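Local coordinates for protein nucleotidyl transferase (Methanothermobacter thermautotrophicus, PDB 6PLJ) that probably transfers a nucleotidyl group as a MobA-like nucleotidyltransferase, with a likely part in making the pseudomurein cell wall of this methanogen, at residues R142-H147 against G171-A176; R158-W163 against G208-R213. One frame throughout, in Å; residues are numbered along the deposited sequence.

In the fold
From the N terminus, the chain first lays down the parallel strands 25-31, 77-82 and 125-130, then enters helix 138-147, where contact 1 begins. Strand 152-157 follows, and 158-163 turns back to form the edge of the sheet. Strand 174-177 then closes contact 1 by sliding between strands 125-130 and 152-157 beneath the helix. Contact 2 closes last, when strand 205-210 arrives between 152-157 and 162-163. The segments alternate along the chain, so the two loops cross. Contact 1 ties helix to sheet interior and contact 2 secures the sheet edge; they meet at Val209, which packs on Arg143, Ile144 and His147.

Contact 1. Residues R142-H147 against G171-A176. With EDO (1,2-ethanediol), chain B.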
loop_
_atom_site.group_PDB
_atom_site.type_symbol
_atom_site.label_atom_id
_atom_site.label_comp_id
_atom_site.label_asym_id
_atom_site.label_seq_id
_atom_site.Cartn_x
_atom_site.Cartn_y
_atom_site.Cartn_z
ATOM N N ARG A 142 3.220 -0.958 -11.873
ATOM C CA ARG A 142 4.390 -0.832 -12.730
ATOM C C ARG A 142 4.542 0.597 -13.256
ATOM O O ARG A 142 5.639 1.148 -13.209
ATOM C CB ARG A 142 4.305 -1.834 -13.885
ATOM C CG ARG A 142 5.542 -1.901 -14.759
ATOM C CD ARG A 142 5.283 -2.828 -15.925
ATOM N NE ARG A 142 5.131 -4.228 -15.514
ATOM C CZ ARG A 142 6.129 -5.102 -15.343
ATOM N NH1 ARG A 142 7.402 -4.745 -15.522
ATOM N NH2 ARG A 142 5.848 -6.354 -14.961
ATOM N N ARG A 143 3.444 1.196 -13.729
ATOM C CA ARG A 143 3.446 2.585 -14.208
ATOM C C ARG A 143 3.867 3.557 -13.110
ATOM O O ARG A 143 4.641 4.488 -13.354
ATOM C CB ARG A 143 2.083 2.988 -14.756
ATOM C CG ARG A 143 1.804 2.501 -16.167
ATOM C CD ARG A 143 0.573 3.174 -16.768
ATOM N NE ARG A 143 -0.657 2.514 -16.335
ATOM C CZ ARG A 143 -1.131 1.369 -16.840
ATOM N NH1 ARG A 143 -2.260 0.849 -16.352
ATOM N NH2 ARG A 143 -0.490 0.726 -17.822
ATOM N N ILE A 144 3.362 3.335 -11.898
ATOM C CA ILE A 144 3.731 4.167 -10.756
ATOM C C ILE A 144 5.236 4.059 -10.493
ATOM O O ILE A 144 5.918 5.070 -10.375
ATOM C CB ILE A 144 2.879 3.827 -9.506
ATOM C CG1 ILE A 144 1.442 4.296 -9.772
ATOM C CG2 ILE A 144 3.423 4.505 -8.239
ATOM C CD1 ILE A 144 0.427 3.851 -8.746
ATOM N N ALA A 145 5.755 2.841 -10.457
ATOM C CA ALA A 145 7.181 2.643 -10.190
ATOM C C ALA A 145 8.052 3.309 -11.253
ATOM O O ALA A 145 9.097 3.906 -10.925
ATOM C CB ALA A 145 7.495 1.156 -10.068
ATOM N N GLU A 146 7.605 3.235 -12.505
ATOM C CA GLU A 146 8.359 3.776 -13.648
ATOM C C GLU A 146 8.503 5.293 -13.644
ATOM O O GLU A 146 9.463 5.815 -14.212
ATOM C CB GLU A 146 7.694 3.367 -14.964
ATOM C CG GLU A 146 7.857 1.902 -15.337
ATOM C CD GLU A 146 6.941 1.492 -16.484
ATOM O OE1 GLU A 146 6.015 2.265 -16.832
ATOM O OE2 GLU A 146 7.145 0.396 -17.043
ATOM N N HIS A 147 7.543 5.994 -13.034
ATOM C CA HIS A 147 7.533 7.457 -12.988
ATOM C C HIS A 147 8.287 8.062 -11.806
ATOM O O HIS A 147 8.450 9.282 -11.735
ATOM C CB HIS A 147 6.094 7.987 -12.986
ATOM C CG HIS A 147 5.483 8.079 -14.347
ATOM N ND1 HIS A 147 5.728 9.137 -15.199
ATOM C CD2 HIS A 147 4.634 7.252 -15.002
ATOM C CE1 HIS A 147 5.053 8.956 -16.321
ATOM N NE2 HIS A 147 4.383 7.822 -16.228
ATOM N N GLY A 171 -3.075 8.844 -1.672
ATOM C CA GLY A 171 -2.254 8.357 -0.584
ATOM C C GLY A 171 -1.324 7.274 -1.016
ATOM O O GLY A 171 -0.109 7.473 -1.027
ATOM N N MET A 172 -1.915 6.131 -1.368
ATOM C CA MET A 172 -1.192 4.941 -1.805
ATOM C C MET A 172 -1.851 4.336 -3.035
ATOM O O MET A 172 -3.013 4.619 -3.338
ATOM C CB MET A 172 -1.206 3.888 -0.703
ATOM C CG MET A 172 -0.682 4.369 0.626
ATOM S SD MET A 172 1.098 4.516 0.497
ATOM C CE MET A 172 1.540 2.874 1.035
ATOM N N PRO A 173 -1.116 3.505 -3.776
ATOM C CA PRO A 173 0.334 3.259 -3.736
ATOM C C PRO A 173 1.105 4.463 -4.279
ATOM O O PRO A 173 0.556 5.293 -5.007
ATOM C CB PRO A 173 0.501 2.069 -4.660
ATOM C CG PRO A 173 -0.613 2.200 -5.620
ATOM C CD PRO A 173 -1.761 2.701 -4.828
ATOM N N LEU A 174 2.377 4.544 -3.923
ATOM C CA LEU A 174 3.252 5.591 -4.434
ATOM C C LEU A 174 4.615 4.982 -4.636
ATOM O O LEU A 174 4.906 3.894 -4.120
ATOM C CB LEU A 174 3.310 6.801 -3.477
ATOM C CG LEU A 174 3.850 6.565 -2.064
ATOM C CD1 LEU A 174 5.376 6.492 -2.017
ATOM C CD2 LEU A 174 3.351 7.629 -1.094
ATOM N N ALA A 175 5.456 5.667 -5.390
ATOM C CA ALA A 175 6.849 5.250 -5.518
ATOM C C ALA A 175 7.718 6.482 -5.409
ATOM O O ALA A 175 7.337 7.567 -5.841
ATOM C CB ALA A 175 7.093 4.517 -6.815
ATOM N N ALA A 176 8.898 6.307 -4.833
ATOM C CA ALA A 176 9.808 7.419 -4.645
ATOM C C ALA A 176 11.209 6.900 -4.440
ATOM O O ALA A 176 11.411 5.746 -4.090
ATOM C CB ALA A 176 9.393 8.250 -3.437
HETATM C C1 EDO B . -5.832 5.367 -1.550
HETATM O O1 EDO B . -4.802 5.722 -0.602
HETATM C C2 EDO B . -6.597 6.615 -1.944
HETATM O O2 EDO B . -7.265 7.110 -0.778
#
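Pro173 points toward the helix, and its CG meets Ile144 CD1 at 3.7 Å, the two side chains crossing at about a right angle. A compact ring without a backbone N-H suits this buried, apolar spot just ahead of the strand. A cis peptide leads into it from Met172, whose backbone N donates to O1 of a 1,2-ethanediol, probably from the crystallisation liquor (3.0 Å). Leu174 points away from the helix, its side chain touching Cys128, and offers the helix its backbone: Ile144 CG2 lies 3.8 Å from Leu174 C. This is the helix-on-sheet layer of an alpha/beta nucleotidyltransferase fold, the axis of 142-147 running 25° from that of 174-176. At Ala175 the backbones come nearest. Its CB sits 3.9 Å from Ala145 CA, and a residue as small as Ala175, with its methyl aimed at the helix backbone, permits that closeness. Ile144 CG2, anti to the backbone N, reaches Ala175 CB at 3.9 Å, while CG1, anti to the carbonyl carbon (chi1 -69°), carries CD1 to the proline. Both branches are thereby used, which suits a beta-branched residue. An alanine here removes CG2 and CD1, which is likely to open a gap beside Pro173 CG and over the Leu174-Ala175 backbone. On strand 152-157, Ser154 OG hydrogen-bonds Ile144 O.

Contact 2. Residues R158-W163 against G208-R213; sequences RGESGW and GVEASR
Gly162 and Gly208 face each other as a hydrogen-bonded pair of antiparallel strands, by which the short strand 162-163 forms the edge of the central mixed sheet. This is the tight end. Gly162 N donates to Gly208 O at 2.9 Å, and Gly208 N returns a bond of 2.8 Å to Gly162 O, reaching it from above the carbonyl plane. Glycine suits both positions: the positive phi of Gly162 (142°) would press a side chain against the preceding carbonyl, and a CB on Gly208 would stand close to Gly162 O. Ser161 CA adds a C-H...O contact to Gly208 O at 3.1 Å.

One step on, a side chain takes over from the backbone. With OG anti to its carbonyl carbon, Ser161 turns its hydroxyl to accept from Glu210 N, 2.8 Å from OG and nearly straight at 166°. Serine is apt here, being short and able to receive that N-H. Val209, between Gly208 and Glu210, points away, into the core against helix 138-147.

Toward Gly159 the direct bonds give way to solvent. Glu160 and Glu210 extend side by side in the same direction, their carboxylate planes 7° apart; the like charges are probably tolerated because both side chains are exposed. Aliphatic Glu210 CG rests 3.4 Å from Gly159 O. Water bridges the segments twice: one molecule accepts from Ser161 N and donates to Glu210 OE1, while another donates to Gly159 O and accepts from Ala211 N, its oxygen 2.9 Å from that nitrogen.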
loop_
_atom_site.group_PDB
_atom_site.type_symbol
_atom_site.label_atom_id
_atom_site.label_comp_id
_atom_site.label_asym_id
_atom_site.label_seq_id
_atom_site.Cartn_x
_atom_site.Cartn_y
_atom_site.Cartn_z
ATOM N N ARG A 158 -6.290 10.368 -8.155
ATOM C CA ARG A 158 -7.739 10.287 -7.998
ATOM C C ARG A 158 -8.431 10.541 -9.338
ATOM O O ARG A 158 -9.548 10.075 -9.560
ATOM C CB ARG A 158 -8.178 11.286 -6.922
ATOM C CG ARG A 158 -9.657 11.372 -6.628
ATOM C CD ARG A 158 -10.255 10.057 -6.152
ATOM N NE ARG A 158 -9.680 9.546 -4.902
ATOM C CZ ARG A 158 -10.189 8.521 -4.201
ATOM N NH1 ARG A 158 -11.275 7.869 -4.625
ATOM N NH2 ARG A 158 -9.608 8.126 -3.078
ATOM N N GLY A 159 -7.761 11.268 -10.230
ATOM C CA GLY A 159 -8.304 11.612 -11.547
ATOM C C GLY A 159 -7.320 11.288 -12.645
ATOM O O GLY A 159 -6.730 10.215 -12.649
ATOM N N GLU A 160 -7.129 12.216 -13.581
ATOM C CA GLU A 160 -6.262 11.967 -14.733
ATOM C C GLU A 160 -4.774 12.054 -14.361
ATOM O O GLU A 160 -4.422 12.590 -13.309
ATOM C CB GLU A 160 -6.613 12.924 -15.884
ATOM C CG GLU A 160 -8.054 12.737 -16.363
ATOM C CD GLU A 160 -8.417 13.501 -17.632
ATOM O OE1 GLU A 160 -7.577 14.249 -18.164
ATOM O OE2 GLU A 160 -9.572 13.347 -18.099
ATOM N N SER A 161 -3.918 11.519 -15.231
ATOM C CA SER A 161 -2.477 11.565 -15.015
ATOM C C SER A 161 -1.969 12.986 -15.164
ATOM O O SER A 161 -2.585 13.810 -15.858
ATOM C CB SER A 161 -1.726 10.665 -15.988
ATOM O OG SER A 161 -2.123 9.309 -15.860
ATOM N N GLY A 162 -0.839 13.258 -14.527
ATOM C CA GLY A 162 -0.144 14.526 -14.697
ATOM C C GLY A 162 0.456 15.012 -13.414
ATOM O O GLY A 162 0.193 14.468 -12.331
ATOM N N TRP A 163 1.258 16.062 -13.531
ATOM C CA TRP A 163 1.805 16.717 -12.351
ATOM C C TRP A 163 0.703 17.195 -11.411
ATOM O O TRP A 163 -0.298 17.777 -11.855
ATOM C CB TRP A 163 2.722 17.880 -12.735
ATOM C CG TRP A 163 3.908 17.420 -13.483
ATOM C CD1 TRP A 163 4.169 17.617 -14.805
ATOM C CD2 TRP A 163 4.992 16.641 -12.968
ATOM N NE1 TRP A 163 5.355 17.021 -15.144
ATOM C CE2 TRP A 163 5.881 16.411 -14.035
ATOM C CE3 TRP A 163 5.300 16.117 -11.704
ATOM C CZ2 TRP A 163 7.067 15.681 -13.880
ATOM C CZ3 TRP A 163 6.472 15.388 -11.550
ATOM C CH2 TRP A 163 7.342 15.178 -12.633
ATOM N N GLY A 208 1.009 12.321 -10.656
ATOM C CA GLY A 208 -0.155 11.462 -10.542
ATOM C C GLY A 208 -0.320 10.547 -11.736
ATOM O O GLY A 208 -0.246 10.985 -12.894
ATOM N N VAL A 209 -0.538 9.266 -11.460
ATOM C CA VAL A 209 -0.772 8.256 -12.465
ATOM C C VAL A 209 -2.239 7.830 -12.402
ATOM O O VAL A 209 -2.714 7.342 -11.372
ATOM C CB VAL A 209 0.162 7.058 -12.238
ATOM C CG1 VAL A 209 -0.258 5.876 -13.097
ATOM C CG2 VAL A 209 1.601 7.486 -12.516
ATOM N N GLU A 210 -2.963 8.010 -13.503
ATOM C CA GLU A 210 -4.377 7.658 -13.521
ATOM C C GLU A 210 -4.572 6.159 -13.274
ATOM O O GLU A 210 -3.892 5.332 -13.864
ATOM C CB GLU A 210 -5.033 8.046 -14.864
ATOM C CG GLU A 210 -6.513 7.684 -14.892
ATOM C CD GLU A 210 -7.286 8.191 -16.097
ATOM O OE1 GLU A 210 -6.704 8.864 -16.960
ATOM O OE2 GLU A 210 -8.487 7.876 -16.174
ATOM N N ALA A 211 -5.523 5.821 -12.414
ATOM C CA ALA A 211 -5.913 4.439 -12.198
ATOM C C ALA A 211 -6.497 3.813 -13.455
ATOM O O ALA A 211 -7.176 4.487 -14.232
ATOM C CB ALA A 211 -6.935 4.350 -11.074
ATOM N N SER A 212 -6.239 2.529 -13.644
ATOM C CA SER A 212 -6.909 1.756 -14.693
ATOM C C SER A 212 -8.420 1.751 -14.484
ATOM O O SER A 212 -9.185 1.892 -15.432
ATOM C CB SER A 212 -6.375 0.321 -14.730
ATOM O OG SER A 212 -6.968 -0.432 -15.783
ATOM N N ARG A 213 -8.833 1.570 -13.233
ATOM C CA ARG A 213 -10.235 1.473 -12.842
ATOM C C ARG A 213 -10.291 2.170 -11.471
ATOM O O ARG A 213 -9.342 2.015 -10.694
ATOM C CB ARG A 213 -10.656 -0.007 -12.659
ATOM C CG ARG A 213 -10.253 -1.037 -13.721
ATOM C CD ARG A 213 -11.306 -1.243 -14.788
ATOM N NE ARG A 213 -10.783 -1.945 -15.951
ATOM C CZ ARG A 213 -10.971 -3.236 -16.198
ATOM N NH1 ARG A 213 -10.455 -3.784 -17.285
ATOM N NH2 ARG A 213 -11.675 -3.975 -15.359
HETATM O O HOH W 1 -7.245 7.867 -11.280
HETATM O O HOH W 2 -4.820 10.371 -17.707
#